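Local coordinates for protein CupA (Streptococcus pneumoniae, PDB 4F2E) that binds two copper(I) ions on a cupredoxin fold and probably acts as a copper chaperone in copper resistance, at residues C49-F58 / F82-M91. Residues are numbered along the deposited sequence; the frame is centred on the assembly and turned at random. Where two conformers were deposited one is given.
Sequences CLDQIVFPDF and FSFACGMNMM. With CU1 (copper (I) ion), chain C; CU1 (copper (I) ion), chain B.
Cys49 SG bridges two copper(I) ions: one joins it to Cys86, the other to Met88 and Met90 in the loop that follows. The inner ion takes Cys49 SG and O and Cys86 SG, at 2.2 Å from the last; the outer one takes Cys49 SG and the thioethers Met88 SD and Met90 SD, with one further ligand from outside the two segments. Cys86 SG, placed between its own backbone N and carbonyl carbon (chi1 70°), also accepts N-H bonds from Met90 and Met91 and a weak one from Met88, which wrap the chain around the sulfur; Asn89 N to Cys86 O closes the type I turn 86-89.

Behind the metals, antiparallel strands 52-55 and 82-86 pair through Val54 N to Ala85 O (2.8 Å) and Ala85 N to Val54 O (3.0 Å). Packing is tight on the buried side: Phe84 CB sits squarely over the Phe55 ring, 3.5 Å from its centroid, while the two nearly parallel rings are slid apart. Leu50 CD2 meets Met91 CG at 3.7 Å, and Tyr24 of strand 24-31 touches both residues.

Both ends are hydrated. One water joins Cys49 O, Gln52 N and Gly87 N; at the far end another donates to Asp57 OD1 and Ser83 O, and the edge of Phe58 meets the face of Phe82, a T-shaped pair. Soft sulfurs suit copper(I), and carbonyl Cys49 O completes the three-atom inner site; the exposed methionine site is probably the more accessible for copper transfer.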
ATOM      1  N   CYS A  49       3.038   6.337  15.574  1.00 10.79           N
ATOM      2  CA  CYS A  49       3.551   5.100  14.994  1.00 10.45           C
ATOM      3  C   CYS A  49       3.210   5.007  13.504  1.00 11.43           C
ATOM      4  O   CYS A  49       3.929   4.369  12.732  1.00 11.58           O
ATOM      5  CB  CYS A  49       2.986   3.891  15.748  1.00 10.06           C
ATOM      6  SG  CYS A  49       3.731   2.288  15.329  1.00 10.92           S
ATOM      7  N   LEU A  50       2.120   5.656  13.102  1.00 11.45           N
ATOM      8  CA  LEU A  50       1.611   5.535  11.735  1.00 11.75           C
ATOM      9  C   LEU A  50       1.832   6.788  10.878  1.00 11.97           C
ATOM     10  O   LEU A  50       1.160   6.983   9.864  1.00 11.66           O
ATOM     11  CB  LEU A  50       0.128   5.147  11.769  1.00 14.27           C
ATOM     12  CG  LEU A  50      -0.137   3.767  12.380  1.00 11.29           C
ATOM     13  CD1 LEU A  50      -1.596   3.617  12.791  1.00 15.65           C
ATOM     14  CD2 LEU A  50       0.270   2.662  11.413  1.00 12.01           C
ATOM     15  N   ASP A  51       2.793   7.619  11.276  1.00 11.11           N
ATOM     16  CA  ASP A  51       3.065   8.879  10.583  1.00 11.58           C
ATOM     17  C   ASP A  51       3.595   8.710   9.162  1.00 13.50           C
ATOM     18  O   ASP A  51       3.394   9.578   8.311  1.00 11.84           O
ATOM     19  CB  ASP A  51       4.046   9.737  11.385  1.00 11.85           C
ATOM     20  CG  ASP A  51       3.378  10.480  12.520  1.00 12.90           C
ATOM     21  OD1 ASP A  51       2.131  10.517  12.560  1.00 14.80           O
ATOM     22  OD2 ASP A  51       4.105  11.042  13.365  1.00 16.56           O
ATOM     23  N   GLN A  52       4.284   7.602   8.905  1.00 12.00           N
ATOM     24  CA  GLN A  52       4.879   7.381   7.594  1.00 13.29           C
ATOM     25  C   GLN A  52       4.516   6.027   7.007  1.00 10.45           C
ATOM     26  O   GLN A  52       4.203   5.082   7.734  1.00 12.11           O
ATOM     27  CB  GLN A  52       6.400   7.519   7.660  1.00 15.62           C
ATOM     28  CG  GLN A  52       6.876   8.924   7.969  1.00 18.62           C
ATOM     29  CD  GLN A  52       7.605   9.015   9.290  1.00 25.60           C
ATOM     30  OE1 GLN A  52       8.404   8.143   9.633  1.00 30.48           O
ATOM     31  NE2 GLN A  52       7.333  10.075  10.044  1.00 33.91           N
ATOM     32  N   ILE A  53       4.551   5.952   5.680  1.00  9.21           N
ATOM     33  CA  ILE A  53       4.364   4.701   4.959  1.00 10.01           C
ATOM     34  C   ILE A  53       5.628   4.416   4.156  1.00  9.59           C
ATOM     35  O   ILE A  53       6.210   5.325   3.560  1.00 11.09           O
ATOM     36  CB  ILE A  53       3.123   4.745   4.030  1.00 11.05           C
ATOM     37  CG1 ILE A  53       2.833   3.361   3.440  1.00 12.63           C
ATOM     38  CG2 ILE A  53       3.305   5.781   2.920  1.00 12.86           C
ATOM     39  CD1 ILE A  53       2.481   2.309   4.478  1.00 14.62           C
ATOM     40  N   VAL A  54       6.053   3.156   4.156  1.00 10.35           N
ATOM     41  CA  VAL A  54       7.291   2.751   3.499  1.00  9.30           C
ATOM     42  C   VAL A  54       7.079   1.521   2.617  1.00  9.97           C
ATOM     43  O   VAL A  54       6.539   0.512   3.072  1.00 10.24           O
ATOM     44  CB  VAL A  54       8.399   2.433   4.535  1.00 10.28           C
ATOM     45  CG1 VAL A  54       9.714   2.112   3.840  1.00 12.47           C
ATOM     46  CG2 VAL A  54       8.584   3.593   5.497  1.00 10.17           C
ATOM     47  N   PHE A  55       7.481   1.628   1.350  1.00  9.91           N
ATOM     48  CA  PHE A  55       7.573   0.487   0.442  1.00  9.44           C
ATOM     49  C   PHE A  55       9.046   0.372   0.066  1.00 11.46           C
ATOM     50  O   PHE A  55       9.485   0.979  -0.908  1.00 10.43           O
ATOM     51  CB  PHE A  55       6.735   0.717  -0.820  1.00 10.62           C
ATOM     52  CG  PHE A  55       5.257   0.512  -0.627  1.00 10.31           C
ATOM     53  CD1 PHE A  55       4.504   1.420   0.099  1.00 11.62           C
ATOM     54  CD2 PHE A  55       4.616  -0.576  -1.206  1.00 10.97           C
ATOM     55  CE1 PHE A  55       3.139   1.235   0.265  1.00 13.51           C
ATOM     56  CE2 PHE A  55       3.254  -0.764  -1.041  1.00 12.73           C
ATOM     57  CZ  PHE A  55       2.515   0.145  -0.309  1.00 13.96           C
ATOM     58  N   PRO A  56       9.814  -0.421   0.828  0.50 10.27           N
ATOM     59  CA  PRO A  56      11.274  -0.427   0.679  0.50 11.11           C
ATOM     60  C   PRO A  56      11.763  -0.919  -0.684  0.50 11.29           C
ATOM     61  O   PRO A  56      12.828  -0.489  -1.129  0.50 12.62           O
ATOM     62  CB  PRO A  56      11.739  -1.373   1.794  0.50 12.38           C
ATOM     63  CG  PRO A  56      10.560  -2.241   2.069  0.50 11.47           C
ATOM     64  CD  PRO A  56       9.356  -1.372   1.856  0.50 10.62           C
ATOM     65  N   ASP A  57      11.009  -1.798  -1.335  1.00  9.51           N
ATOM     66  CA  ASP A  57      11.419  -2.311  -2.640  1.00 11.15           C
ATOM     67  C   ASP A  57      11.264  -1.282  -3.748  1.00 11.26           C
ATOM     68  O   ASP A  57      11.890  -1.395  -4.803  1.00 12.02           O
ATOM     69  CB  ASP A  57      10.634  -3.572  -2.991  1.00 12.03           C
ATOM     70  CG  ASP A  57      10.775  -4.643  -1.941  1.00 13.55           C
ATOM     71  OD1 ASP A  57       9.784  -4.915  -1.235  1.00 14.49           O
ATOM     72  OD2 ASP A  57      11.884  -5.197  -1.811  1.00 14.92           O
ATOM     73  N   PHE A  58      10.430  -0.276  -3.506  1.00 10.76           N
ATOM     74  CA  PHE A  58      10.099   0.700  -4.535  1.00  9.71           C
ATOM     75  C   PHE A  58      10.658   2.092  -4.247  1.00 11.71           C
ATOM     76  O   PHE A  58      10.462   3.014  -5.035  1.00 14.14           O
ATOM     77  CB  PHE A  58       8.580   0.740  -4.743  1.00 12.48           C
ATOM     78  CG  PHE A  58       8.010  -0.564  -5.224  1.00 11.52           C
ATOM     79  CD1 PHE A  58       7.885  -0.819  -6.580  1.00 14.75           C
ATOM     80  CD2 PHE A  58       7.619  -1.543  -4.324  1.00 12.96           C
ATOM     81  CE1 PHE A  58       7.374  -2.025  -7.031  1.00 14.16           C
ATOM     82  CE2 PHE A  58       7.107  -2.751  -4.769  1.00 13.82           C
ATOM     83  CZ  PHE A  58       6.981  -2.988  -6.126  1.00 15.20           C
ATOM     84  N   PHE A  82       6.145  -8.327  -1.827  1.00 12.06           N
ATOM     85  CA  PHE A  82       6.828  -7.108  -1.413  1.00 12.83           C
ATOM     86  C   PHE A  82       6.198  -6.562  -0.151  1.00 14.77           C
ATOM     87  O   PHE A  82       4.977  -6.551  -0.005  1.00 14.94           O
ATOM     88  CB  PHE A  82       6.771  -6.068  -2.529  1.00 11.22           C
ATOM     89  CG  PHE A  82       7.265  -6.584  -3.847  1.00 11.90           C
ATOM     90  CD1 PHE A  82       6.378  -7.078  -4.788  1.00 12.84           C
ATOM     91  CD2 PHE A  82       8.618  -6.600  -4.134  1.00 14.62           C
ATOM     92  CE1 PHE A  82       6.832  -7.565  -5.999  1.00 13.01           C
ATOM     93  CE2 PHE A  82       9.079  -7.085  -5.339  1.00 14.20           C
ATOM     94  CZ  PHE A  82       8.185  -7.569  -6.274  1.00 12.82           C
ATOM     95  N   SER A  83       7.037  -6.103   0.766  1.00 13.10           N
ATOM     96  CA  SER A  83       6.552  -5.643   2.053  1.00 13.12           C
ATOM     97  C   SER A  83       6.186  -4.169   2.006  1.00 11.98           C
ATOM     98  O   SER A  83       6.700  -3.406   1.188  1.00 13.94           O
ATOM     99  CB  SER A  83       7.623  -5.857   3.120  1.00 13.97           C
ATOM    100  OG  SER A  83       8.734  -5.011   2.875  1.00 16.06           O
ATOM    101  N   PHE A  84       5.275  -3.772   2.880  1.00 11.14           N
ATOM    102  CA  PHE A  84       5.156  -2.369   3.231  1.00 10.74           C
ATOM    103  C   PHE A  84       4.976  -2.264   4.731  1.00 11.46           C
ATOM    104  O   PHE A  84       4.619  -3.239   5.391  1.00 10.09           O
ATOM    105  CB  PHE A  84       4.075  -1.620   2.425  1.00 11.69           C
ATOM    106  CG  PHE A  84       2.665  -2.136   2.599  1.00 10.41           C
ATOM    107  CD1 PHE A  84       1.823  -1.592   3.559  1.00 11.51           C
ATOM    108  CD2 PHE A  84       2.162  -3.114   1.752  1.00 10.54           C
ATOM    109  CE1 PHE A  84       0.519  -2.038   3.696  1.00 11.72           C
ATOM    110  CE2 PHE A  84       0.858  -3.570   1.884  1.00 11.29           C
ATOM    111  CZ  PHE A  84       0.034  -3.029   2.857  1.00 12.43           C
ATOM    112  N   ALA A  85       5.272  -1.094   5.275  1.00  9.69           N
ATOM    113  CA  ALA A  85       5.266  -0.922   6.716  1.00  9.40           C
ATOM    114  C   ALA A  85       5.236   0.548   7.071  1.00 10.08           C
ATOM    115  O   ALA A  85       5.399   1.410   6.208  1.00 10.29           O
ATOM    116  CB  ALA A  85       6.490  -1.584   7.330  1.00 10.73           C
ATOM    117  N   CYS A  86       5.014   0.834   8.346  1.00  9.75           N
ATOM    118  CA  CYS A  86       5.104   2.202   8.823  1.00 10.07           C
ATOM    119  C   CYS A  86       6.570   2.607   8.873  1.00 10.92           C
ATOM    120  O   CYS A  86       7.460   1.783   8.648  1.00 11.28           O
ATOM    121  CB  CYS A  86       4.468   2.334  10.202  1.00 10.84           C
ATOM    122  SG  CYS A  86       5.415   1.523  11.504  1.00 10.07           S
ATOM    123  N   GLY A  87       6.820   3.876   9.173  1.00 11.16           N
ATOM    124  CA  GLY A  87       8.177   4.387   9.231  1.00 11.84           C
ATOM    125  C   GLY A  87       9.038   3.780  10.327  1.00 12.10           C
ATOM    126  O   GLY A  87      10.257   3.960  10.324  1.00 14.13           O
ATOM    127  N   MET A  88       8.412   3.064  11.260  1.00 10.43           N
ATOM    128  CA  MET A  88       9.130   2.424  12.366  1.00 11.36           C
ATOM    129  C   MET A  88       9.340   0.930  12.146  1.00 10.76           C
ATOM    130  O   MET A  88       9.969   0.261  12.966  1.00 12.28           O
ATOM    131  CB  MET A  88       8.372   2.606  13.681  1.00 11.75           C
ATOM    132  CG  MET A  88       8.064   4.039  14.048  1.00 12.85           C
ATOM    133  SD  MET A  88       7.382   4.135  15.713  1.00 11.85           S
ATOM    134  CE  MET A  88       8.815   3.692  16.702  1.00 13.48           C
ATOM    135  N   ASN A  89       8.792   0.404  11.055  1.00 10.15           N
ATOM    136  CA  ASN A  89       8.833  -1.032  10.788  1.00 10.30           C
ATOM    137  C   ASN A  89       8.149  -1.812  11.913  1.00 10.22           C
ATOM    138  O   ASN A  89       8.586  -2.900  12.279  1.00 12.66           O
ATOM    139  CB  ASN A  89      10.278  -1.510  10.597  1.00 11.65           C
ATOM    140  CG  ASN A  89      10.370  -2.832   9.850  1.00 10.54           C
ATOM    141  OD1 ASN A  89       9.468  -3.199   9.097  1.00 11.59           O
ATOM    142  ND2 ASN A  89      11.473  -3.548  10.050  1.00 12.28           N
ATOM    143  N   MET A  90       7.072  -1.243  12.455  1.00 10.52           N
ATOM    144  CA  MET A  90       6.303  -1.883  13.524  1.00 10.14           C
ATOM    145  C   MET A  90       4.967  -2.424  13.028  1.00 11.56           C
ATOM    146  O   MET A  90       4.505  -3.470  13.489  1.00 13.63           O
ATOM    147  CB  MET A  90       6.039  -0.902  14.669  1.00 10.11           C
ATOM    148  CG  MET A  90       7.255  -0.595  15.532  1.00 11.76           C
ATOM    149  SD  MET A  90       6.918   0.588  16.861  1.00 11.68           S
ATOM    150  CE  MET A  90       5.683  -0.301  17.799  1.00 12.34           C
ATOM    151  N   MET A  91       4.341  -1.691  12.110  1.00 10.94           N
ATOM    152  CA  MET A  91       3.077  -2.101  11.505  1.00 10.07           C
ATOM    153  C   MET A  91       3.347  -2.518  10.067  1.00 10.85           C
ATOM    154  O   MET A  91       4.089  -1.839   9.359  1.00 11.45           O
ATOM    155  CB  MET A  91       2.092  -0.938  11.514  1.00 12.09           C
ATOM    156  CG  MET A  91       1.894  -0.300  12.876  1.00 15.24           C
ATOM    157  SD  MET A  91       0.600  -1.111  13.821  1.00 29.47           S
ATOM    158  CE  MET A  91       1.431  -2.581  14.392  1.00 17.38           C
TER
HETATM  159 CU   CU1 C 202       5.812   2.503  16.160  1.00 13.40          CU
HETATM  160 CU   CU1 B 201       4.491   2.310  13.311  1.00 12.38          CU
HETATM  161  O   HOH W   1       5.524   5.817  10.850  1.00 12.32           O
HETATM  162  O   HOH W   2      10.789   7.240   9.677  1.00 36.08           O
HETATM  163  O   HOH W   3       8.201  -2.736  -1.007  1.00 13.12           O
HETATM  164  O   HOH W   4      10.046  -7.001   0.412  1.00 18.81           O